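Local coordinates for UPF0098 protein YbcL (PDB 1FUX) that is of unknown function but belongs to the phosphatidylethanolamine-binding protein family and is related to the Raf kinase inhibitor protein, at residues A[20-25]-A[99-104]; A[36-41]-A[46-51]; A[65-70]-A[141-146]. One frame throughout, in Å; residues are numbered along the deposited sequence.

Interaction 1: residues A[20-25]-A[99-104]; sequences HVFSGF and NDFGYA
An aromatic cluster of Phe-22, Phe-25 and Phe-101 joins the loop and short strand of residues 20-25 to the loop of residues 99-104. The rings of Phe-22 and Phe-101 lie face to face. Their centroids are 3.9 Å apart and the planes differ by 14°. CZ of Phe-22 comes within 3.5 Å of CD2 of Phe-101. With chi1 at -172°, CG of Phe-22 lies beside the carbonyl carbon, on the far side from the backbone N, and the ring reaches out to this stack. Phe-101 turns an edge toward the face of Phe-25, in an offset edge-to-face pair with planes at 62°. CE2 of Phe-25 lies 3.8 Å from CD2 of Phe-101. Tyr-103 meets Phe-22 at the rim, with its OH 3.5 Å from CE1 of Phe-22 and near that ring's plane. This hydroxyl is hydrogen-bonded to Phe-106 O and Asn-31 ND2. With an alanine at Phe-22, one face of Phe-101 would probably lose its stacking partner and the Tyr-103 edge its apolar neighbour. Phe-101 sits in a type I turn from Asn-99 to Gly-102. Asn-99 OD1 takes a nearly straight bond from Tyr-103 N (3.2 Å), with the donor above the plane of the side-chain amide. Asp-100 O bonds Ser-139 OG of the second subunit. Beyond the cluster, Phe-101 meets Trp-63 edge-to-face and also His-65, both on strand 63-72.

Interaction 2: residues A[36-41]-A[46-51]; sequences LTWSGV and KSFAVT
This is a buried apolar contact between strands of two different sheets, with Trp-38 and Phe-48 at its centre. Strand 36-39 is the middle strand of a three-stranded antiparallel sheet, and strand 47-54 belongs to the five-stranded one. The axes of strands 36-39 and 47-51 pass 10.7 Å apart, so side chains bridge the gap. The indole of Trp-38 points an edge at the face of Phe-48. NE1 of Trp-38 sits over the ring centre and lies 3.2 Å from CE2 of Phe-48. The planes meet at 53°, which makes the pair a tilted edge-to-face one. CG of Trp-38 lies between the backbone N and the carbonyl carbon (chi1 51°), and this torsion brings the NE1 edge of the indole onto the face of Phe-48. Val-41 approaches the same phenyl ring at its edge, with CG1 of Val-41 3.6 Å from CZ of Phe-48. At the other end, Leu-36 and Val-50 meet tip to tip, CD1 of Leu-36 lying 3.7 Å from CG1 of Val-50. Neighbouring strands close in on this layer. Leu-78 of strand 77-78 touches both Trp-38 and Val-50. Phe-48 rests on Ile-71 and Val-50 on Trp-66, both of strand 63-72, and Trp-38 reaches Val-124 of strand 118-127.

Interaction 3: residues A[65-70]-A[141-146]; sequences HWTVVN and ALVGYM
Val-143 packs its side chain against Thr-67 and Val-69, where helix 140-148 lies on a face of the five-stranded antiparallel sheet. The contact is a small, buried helix-on-sheet interface. Thr-67 and Val-69 are two apart on strand 63-72, so both turn their side chains to the helix, while Val-68 between them points away. Val-143 can be followed outward. Its CB is 4.2 Å from CG2 of Thr-67, at the limit of contact. From there the two methyls part. CG1 stands anti to the backbone N (chi1 170°) and reaches the sheet between the two strand residues. It lies 3.9 Å from CB of Thr-67 and equally near that residue's CG2. CG2 of Val-143 takes the other branch and comes to 4.0 Å from OG1 of Thr-67. That hydroxyl has a weak hydrogen bond with Gly-97 N. The helix also faces the second subunit, where Leu-142 packs on Trp-63 and Tyr-145 on Pro-58, both of that other chain. Val-69 also touches Ala-49 of strand 47-54 and Val-134 of a loop. Val-143 also meets Val-69 at a slant, CG1 of Val-143 to CG1 of Val-69 at 3.9 Å.

Strand 63-72 ties the three contacts together. It carries segment 65-70 of interaction 3 and is the sheet neighbour of strand 47-54 in interaction 2. Val-50 N lies 2.8 Å from Val-68 O there, a probable hydrogen bond. Interaction 1 touches the same strand through Asn-99 CB, 3.7 Å from His-65 O. Centres of interactions 1 and 3 are 15 Å apart, and those of 2 and 3 are 14 Å apart. Interactions 1 and 2 lie 23 Å apart, on opposite sides of the chain's centre. Along the chain, both segments of interaction 2 fall between those of interaction 1. Interaction 2 closes before interaction 3 opens, while 1 and 3 interleave. The five-stranded sheet thus connects loops, a second sheet and a helix.

Interaction 1: residues A[20-25]-A[99-104]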
loop_
_atom_site.group_PDB
_atom_site.type_symbol
_atom_site.label_atom_id
_atom_site.label_comp_id
_atom_site.label_asym_id
_atom_site.label_seq_id
_atom_site.Cartn_x
_atom_site.Cartn_y
_atom_site.Cartn_z
ATOM N N HIS A 20 7.215 11.295 -17.481
ATOM C CA HIS A 20 6.817 10.868 -16.134
ATOM C C HIS A 20 5.840 9.716 -16.076
ATOM O O HIS A 20 5.226 9.467 -15.008
ATOM C CB HIS A 20 6.292 12.095 -15.328
ATOM C CG HIS A 20 7.172 13.290 -15.572
ATOM N ND1 HIS A 20 8.472 13.427 -15.184
ATOM C CD2 HIS A 20 6.866 14.431 -16.266
ATOM C CE1 HIS A 20 8.958 14.582 -15.621
ATOM N NE2 HIS A 20 7.990 15.223 -16.261
ATOM N N VAL A 21 5.684 8.955 -17.140
ATOM C CA VAL A 21 4.775 7.795 -17.258
ATOM C C VAL A 21 5.635 6.544 -17.081
ATOM O O VAL A 21 6.854 6.571 -17.367
ATOM C CB VAL A 21 4.111 7.863 -18.642
ATOM C CG1 VAL A 21 3.343 6.615 -19.094
ATOM C CG2 VAL A 21 3.173 9.054 -18.659
ATOM N N PHE A 22 5.083 5.556 -16.389
ATOM C CA PHE A 22 5.852 4.358 -16.024
ATOM C C PHE A 22 6.320 3.598 -17.267
ATOM O O PHE A 22 5.803 3.776 -18.361
ATOM C CB PHE A 22 4.900 3.463 -15.205
ATOM C CG PHE A 22 5.520 2.261 -14.565
ATOM C CD1 PHE A 22 6.631 2.370 -13.776
ATOM C CD2 PHE A 22 5.029 0.979 -14.848
ATOM C CE1 PHE A 22 7.252 1.285 -13.175
ATOM C CE2 PHE A 22 5.650 -0.142 -14.286
ATOM C CZ PHE A 22 6.753 0.024 -13.471
ATOM N N SER A 23 7.314 2.734 -17.083
ATOM C CA SER A 23 7.767 1.885 -18.206
ATOM C C SER A 23 7.526 0.456 -17.721
ATOM O O SER A 23 8.245 -0.025 -16.862
ATOM C CB SER A 23 9.220 2.170 -18.528
ATOM O OG SER A 23 9.713 1.221 -19.481
ATOM N N GLY A 24 6.468 -0.195 -18.152
ATOM C CA GLY A 24 6.040 -1.490 -17.650
ATOM C C GLY A 24 4.505 -1.477 -17.527
ATOM O O GLY A 24 3.850 -0.455 -17.670
ATOM N N PHE A 25 3.900 -2.643 -17.359
ATOM C CA PHE A 25 2.453 -2.837 -17.340
ATOM C C PHE A 25 1.795 -2.296 -18.600
ATOM O O PHE A 25 0.740 -1.643 -18.577
ATOM C CB PHE A 25 1.938 -2.178 -16.065
ATOM C CG PHE A 25 2.401 -2.646 -14.722
ATOM C CD1 PHE A 25 3.506 -3.456 -14.505
ATOM C CD2 PHE A 25 1.725 -2.211 -13.588
ATOM C CE1 PHE A 25 3.888 -3.855 -13.241
ATOM C CE2 PHE A 25 2.088 -2.604 -12.311
ATOM C CZ PHE A 25 3.171 -3.431 -12.131
ATOM N N ASN A 99 8.045 1.387 -3.498
ATOM C CA ASN A 99 6.796 1.818 -4.117
ATOM C C ASN A 99 5.870 0.609 -4.352
ATOM O O ASN A 99 6.295 -0.534 -4.074
ATOM C CB ASN A 99 7.101 2.643 -5.370
ATOM C CG ASN A 99 7.653 1.811 -6.493
ATOM O OD1 ASN A 99 7.450 0.597 -6.605
ATOM N ND2 ASN A 99 8.468 2.402 -7.396
ATOM N N ASP A 100 4.652 0.817 -4.836
ATOM C CA ASP A 100 3.693 -0.281 -5.013
ATOM C C ASP A 100 4.027 -1.123 -6.197
ATOM O O ASP A 100 3.599 -2.285 -6.314
ATOM C CB ASP A 100 2.242 0.229 -5.011
ATOM C CG ASP A 100 1.755 0.514 -3.593
ATOM O OD1 ASP A 100 2.346 -0.066 -2.641
ATOM O OD2 ASP A 100 0.806 1.316 -3.442
ATOM N N PHE A 101 4.902 -0.630 -7.108
ATOM C CA PHE A 101 5.388 -1.456 -8.188
ATOM C C PHE A 101 6.370 -2.489 -7.666
ATOM O O PHE A 101 6.744 -3.406 -8.436
ATOM C CB PHE A 101 6.152 -0.631 -9.247
ATOM C CG PHE A 101 5.277 0.415 -9.877
ATOM C CD1 PHE A 101 5.392 1.744 -9.520
ATOM C CD2 PHE A 101 4.360 0.034 -10.864
ATOM C CE1 PHE A 101 4.577 2.688 -10.162
ATOM C CE2 PHE A 101 3.560 0.965 -11.518
ATOM C CZ PHE A 101 3.686 2.302 -11.153
ATOM N N GLY A 102 6.952 -2.306 -6.497
ATOM C CA GLY A 102 7.848 -3.274 -5.904
ATOM C C GLY A 102 9.316 -2.882 -5.895
ATOM O O GLY A 102 10.103 -3.812 -5.732
ATOM N N TYR A 103 9.644 -1.613 -6.126
ATOM C CA TYR A 103 11.045 -1.204 -6.052
ATOM C C TYR A 103 11.209 0.125 -5.324
ATOM O O TYR A 103 10.263 0.912 -5.208
ATOM C CB TYR A 103 11.766 -1.172 -7.398
ATOM C CG TYR A 103 11.182 -0.224 -8.412
ATOM C CD1 TYR A 103 11.745 1.052 -8.464
ATOM C CD2 TYR A 103 10.163 -0.535 -9.296
ATOM C CE1 TYR A 103 11.284 1.967 -9.394
ATOM C CE2 TYR A 103 9.703 0.357 -10.251
ATOM C CZ TYR A 103 10.284 1.625 -10.257
ATOM O OH TYR A 103 9.837 2.581 -11.163
ATOM N N ALA A 104 12.455 0.361 -4.879
ATOM C CA ALA A 104 12.786 1.594 -4.175
ATOM C C ALA A 104 13.245 2.677 -5.172
ATOM O O ALA A 104 14.421 2.788 -5.471
ATOM C CB ALA A 104 13.910 1.259 -3.191
#

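Interaction 2: residues A[36-41]-A[46-51]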
loop_
_atom_site.group_PDB
_atom_site.type_symbol
_atom_site.label_atom_id
_atom_site.label_comp_id
_atom_site.label_asym_id
_atom_site.label_seq_id
_atom_site.Cartn_x
_atom_site.Cartn_y
_atom_site.Cartn_z
ATOM N N LEU A 36 11.517 19.263 -8.365
ATOM C CA LEU A 36 10.705 19.924 -7.341
ATOM C C LEU A 36 11.601 20.894 -6.560
ATOM O O LEU A 36 12.716 20.575 -6.149
ATOM C CB LEU A 36 10.136 18.921 -6.294
ATOM C CG LEU A 36 9.191 17.863 -6.902
ATOM C CD1 LEU A 36 8.944 16.677 -5.954
ATOM C CD2 LEU A 36 7.851 18.457 -7.316
ATOM N N THR A 37 11.087 22.113 -6.357
ATOM C CA THR A 37 11.853 23.076 -5.561
ATOM C C THR A 37 10.872 23.645 -4.479
ATOM O O THR A 37 9.863 24.180 -4.908
ATOM C CB THR A 37 12.305 24.284 -6.411
ATOM O OG1 THR A 37 12.990 23.789 -7.577
ATOM C CG2 THR A 37 13.233 25.207 -5.608
ATOM N N TRP A 38 11.266 23.532 -3.269
ATOM C CA TRP A 38 10.375 24.057 -2.218
ATOM C C TRP A 38 10.938 25.280 -1.514
ATOM O O TRP A 38 12.160 25.483 -1.403
ATOM C CB TRP A 38 10.079 22.920 -1.253
ATOM C CG TRP A 38 11.199 22.134 -0.690
ATOM C CD1 TRP A 38 11.830 22.330 0.492
ATOM C CD2 TRP A 38 11.818 20.951 -1.252
ATOM N NE1 TRP A 38 12.772 21.373 0.739
ATOM C CE2 TRP A 38 12.774 20.502 -0.349
ATOM C CE3 TRP A 38 11.615 20.229 -2.451
ATOM C CZ2 TRP A 38 13.594 19.373 -0.540
ATOM C CZ3 TRP A 38 12.428 19.104 -2.644
ATOM C CH2 TRP A 38 13.405 18.676 -1.714
ATOM N N SER A 39 10.010 26.012 -0.906
ATOM C CA SER A 39 10.382 27.236 -0.197
ATOM C C SER A 39 9.409 27.472 0.947
ATOM O O SER A 39 8.428 26.737 1.156
ATOM C CB SER A 39 10.330 28.421 -1.164
ATOM O OG SER A 39 8.939 28.731 -1.401
ATOM N N GLY A 40 9.657 28.546 1.703
ATOM C CA GLY A 40 8.759 28.755 2.861
ATOM C C GLY A 40 9.114 27.699 3.887
ATOM O O GLY A 40 8.264 27.386 4.735
ATOM N N VAL A 41 10.321 27.143 3.948
ATOM C CA VAL A 41 10.544 26.105 4.925
ATOM C C VAL A 41 10.232 26.626 6.335
ATOM O O VAL A 41 10.697 27.670 6.750
ATOM C CB VAL A 41 11.784 25.244 4.916
ATOM C CG1 VAL A 41 12.487 25.257 3.568
ATOM C CG2 VAL A 41 12.714 25.356 6.089
ATOM N N LYS A 46 13.877 19.667 10.226
ATOM C CA LYS A 46 15.113 18.937 10.394
ATOM C C LYS A 46 15.409 17.893 9.307
ATOM O O LYS A 46 16.409 17.175 9.316
ATOM C CB LYS A 46 15.164 18.225 11.755
ATOM C CG LYS A 46 14.308 18.929 12.783
ATOM C CD LYS A 46 14.666 18.810 14.223
ATOM C CE LYS A 46 15.278 20.099 14.788
ATOM N NZ LYS A 46 16.245 19.650 15.855
ATOM N N SER A 47 14.497 17.789 8.373
ATOM C CA SER A 47 14.618 16.958 7.195
ATOM C C SER A 47 13.356 17.126 6.317
ATOM O O SER A 47 12.317 17.675 6.720
ATOM C CB SER A 47 14.887 15.488 7.407
ATOM O OG SER A 47 13.745 14.850 7.965
ATOM N N PHE A 48 13.529 16.673 5.072
ATOM C CA PHE A 48 12.397 16.744 4.144
ATOM C C PHE A 48 12.073 15.346 3.574
ATOM O O PHE A 48 12.883 14.425 3.700
ATOM C CB PHE A 48 12.678 17.672 2.945
ATOM C CG PHE A 48 12.930 19.115 3.337
ATOM C CD1 PHE A 48 14.247 19.561 3.496
ATOM C CD2 PHE A 48 11.872 19.970 3.530
ATOM C CE1 PHE A 48 14.444 20.909 3.837
ATOM C CE2 PHE A 48 12.064 21.305 3.899
ATOM C CZ PHE A 48 13.377 21.760 4.032
ATOM N N ALA A 49 10.843 15.251 3.056
ATOM C CA ALA A 49 10.486 13.937 2.446
ATOM C C ALA A 49 9.642 14.258 1.243
ATOM O O ALA A 49 9.027 15.344 1.174
ATOM C CB ALA A 49 9.802 13.082 3.489
ATOM N N VAL A 50 9.616 13.374 0.225
ATOM C CA VAL A 50 8.736 13.615 -0.914
ATOM C C VAL A 50 7.917 12.308 -1.124
ATOM O O VAL A 50 8.554 11.260 -1.076
ATOM C CB VAL A 50 9.472 13.964 -2.223
ATOM C CG1 VAL A 50 8.543 14.012 -3.442
ATOM C CG2 VAL A 50 10.060 15.377 -2.029
ATOM N N THR A 51 6.618 12.419 -1.349
ATOM C CA THR A 51 5.840 11.207 -1.627
ATOM C C THR A 51 5.040 11.483 -2.878
ATOM O O THR A 51 4.666 12.614 -3.203
ATOM C CB THR A 51 4.860 10.758 -0.505
ATOM O OG1 THR A 51 3.978 11.824 -0.134
ATOM C CG2 THR A 51 5.623 10.243 0.721
#

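Interaction 3: residues A[65-70]-A[141-146]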
loop_
_atom_site.group_PDB
_atom_site.type_symbol
_atom_site.label_atom_id
_atom_site.label_comp_id
_atom_site.label_asym_id
_atom_site.label_seq_id
_atom_site.Cartn_x
_atom_site.Cartn_y
_atom_site.Cartn_z
ATOM N N HIS A 65 3.599 5.781 -5.633
ATOM C CA HIS A 65 4.499 5.840 -6.782
ATOM C C HIS A 65 5.927 6.168 -6.379
ATOM O O HIS A 65 6.876 5.844 -7.119
ATOM C CB HIS A 65 3.965 6.973 -7.708
ATOM C CG HIS A 65 2.794 6.475 -8.522
ATOM N ND1 HIS A 65 2.904 5.920 -9.778
ATOM C CD2 HIS A 65 1.468 6.490 -8.227
ATOM C CE1 HIS A 65 1.688 5.584 -10.222
ATOM N NE2 HIS A 65 0.784 5.913 -9.265
ATOM N N TRP A 66 6.117 6.842 -5.248
ATOM C CA TRP A 66 7.503 7.151 -4.838
ATOM C C TRP A 66 7.553 7.547 -3.384
ATOM O O TRP A 66 6.624 8.256 -2.947
ATOM C CB TRP A 66 7.908 8.425 -5.634
ATOM C CG TRP A 66 9.382 8.743 -5.586
ATOM C CD1 TRP A 66 10.432 7.897 -5.331
ATOM C CD2 TRP A 66 9.958 10.016 -5.960
ATOM N NE1 TRP A 66 11.621 8.591 -5.506
ATOM C CE2 TRP A 66 11.343 9.885 -5.875
ATOM C CE3 TRP A 66 9.405 11.247 -6.322
ATOM C CZ2 TRP A 66 12.250 10.948 -6.109
ATOM C CZ3 TRP A 66 10.293 12.317 -6.598
ATOM C CH2 TRP A 66 11.706 12.154 -6.500
ATOM N N THR A 67 8.586 7.231 -2.634
ATOM C CA THR A 67 8.750 7.787 -1.295
ATOM C C THR A 67 10.263 8.083 -1.198
ATOM O O THR A 67 11.056 7.172 -1.448
ATOM C CB THR A 67 8.354 6.888 -0.091
ATOM O OG1 THR A 67 9.147 5.704 -0.096
ATOM C CG2 THR A 67 6.885 6.474 -0.150
ATOM N N VAL A 68 10.602 9.274 -0.729
ATOM C CA VAL A 68 12.006 9.604 -0.509
ATOM C C VAL A 68 12.048 10.337 0.862
ATOM O O VAL A 68 11.234 11.239 0.994
ATOM C CB VAL A 68 12.602 10.740 -1.373
ATOM C CG1 VAL A 68 14.128 10.813 -1.160
ATOM C CG2 VAL A 68 12.250 10.611 -2.807
ATOM N N VAL A 69 12.912 9.887 1.751
ATOM C CA VAL A 69 12.900 10.568 3.051
ATOM C C VAL A 69 14.351 10.871 3.400
ATOM O O VAL A 69 15.284 10.476 2.681
ATOM C CB VAL A 69 12.242 9.765 4.173
ATOM C CG1 VAL A 69 10.795 9.334 3.852
ATOM C CG2 VAL A 69 13.015 8.498 4.488
ATOM N N ASN A 70 14.494 11.552 4.556
ATOM C CA ASN A 70 15.835 11.868 5.066
ATOM C C ASN A 70 16.571 12.799 4.108
ATOM O O ASN A 70 17.814 12.801 4.025
ATOM C CB ASN A 70 16.615 10.626 5.449
ATOM C CG ASN A 70 16.008 9.735 6.537
ATOM O OD1 ASN A 70 15.109 10.170 7.233
ATOM N ND2 ASN A 70 16.471 8.507 6.704
ATOM N N ALA A 141 2.890 2.580 3.133
ATOM C CA ALA A 141 2.160 2.813 4.389
ATOM C C ALA A 141 3.051 3.051 5.586
ATOM O O ALA A 141 2.752 3.879 6.474
ATOM C CB ALA A 141 1.222 1.617 4.660
ATOM N N LEU A 142 4.130 2.251 5.700
ATOM C CA LEU A 142 5.056 2.379 6.807
ATOM C C LEU A 142 5.721 3.742 6.767
ATOM O O LEU A 142 5.815 4.446 7.781
ATOM C CB LEU A 142 6.115 1.273 6.840
ATOM C CG LEU A 142 7.182 1.394 7.949
ATOM C CD1 LEU A 142 6.509 1.560 9.312
ATOM C CD2 LEU A 142 8.146 0.205 7.946
ATOM N N VAL A 143 6.119 4.164 5.551
ATOM C CA VAL A 143 6.704 5.498 5.418
ATOM C C VAL A 143 5.671 6.531 5.774
ATOM O O VAL A 143 5.876 7.522 6.509
ATOM C CB VAL A 143 7.183 5.654 3.944
ATOM C CG1 VAL A 143 7.576 7.110 3.679
ATOM C CG2 VAL A 143 8.314 4.688 3.686
ATOM N N GLY A 144 4.440 6.362 5.281
ATOM C CA GLY A 144 3.345 7.316 5.516
ATOM C C GLY A 144 3.026 7.471 6.994
ATOM O O GLY A 144 2.756 8.610 7.475
ATOM N N TYR A 145 3.170 6.348 7.696
ATOM C CA TYR A 145 2.932 6.348 9.126
ATOM C C TYR A 145 3.930 7.311 9.757
ATOM O O TYR A 145 3.511 8.241 10.453
ATOM C CB TYR A 145 3.136 4.932 9.696
ATOM C CG TYR A 145 2.725 4.902 11.160
ATOM C CD1 TYR A 145 1.396 4.710 11.499
ATOM C CD2 TYR A 145 3.648 5.069 12.176
ATOM C CE1 TYR A 145 1.000 4.689 12.832
ATOM C CE2 TYR A 145 3.264 5.042 13.509
ATOM C CZ TYR A 145 1.935 4.859 13.820
ATOM O OH TYR A 145 1.544 4.818 15.145
HETATM N N MSE A 146 5.217 7.108 9.439
HETATM C CA MSE A 146 6.246 7.957 10.009
HETATM C C MSE A 146 6.219 9.406 9.577
HETATM O O MSE A 146 6.676 10.206 10.427
HETATM C CB MSE A 146 7.651 7.391 9.759
HETATM C CG MSE A 146 7.839 6.046 10.435
HETATM SE SE MSE A 146 9.453 5.170 9.940
HETATM C CE MSE A 146 9.133 4.907 8.216
#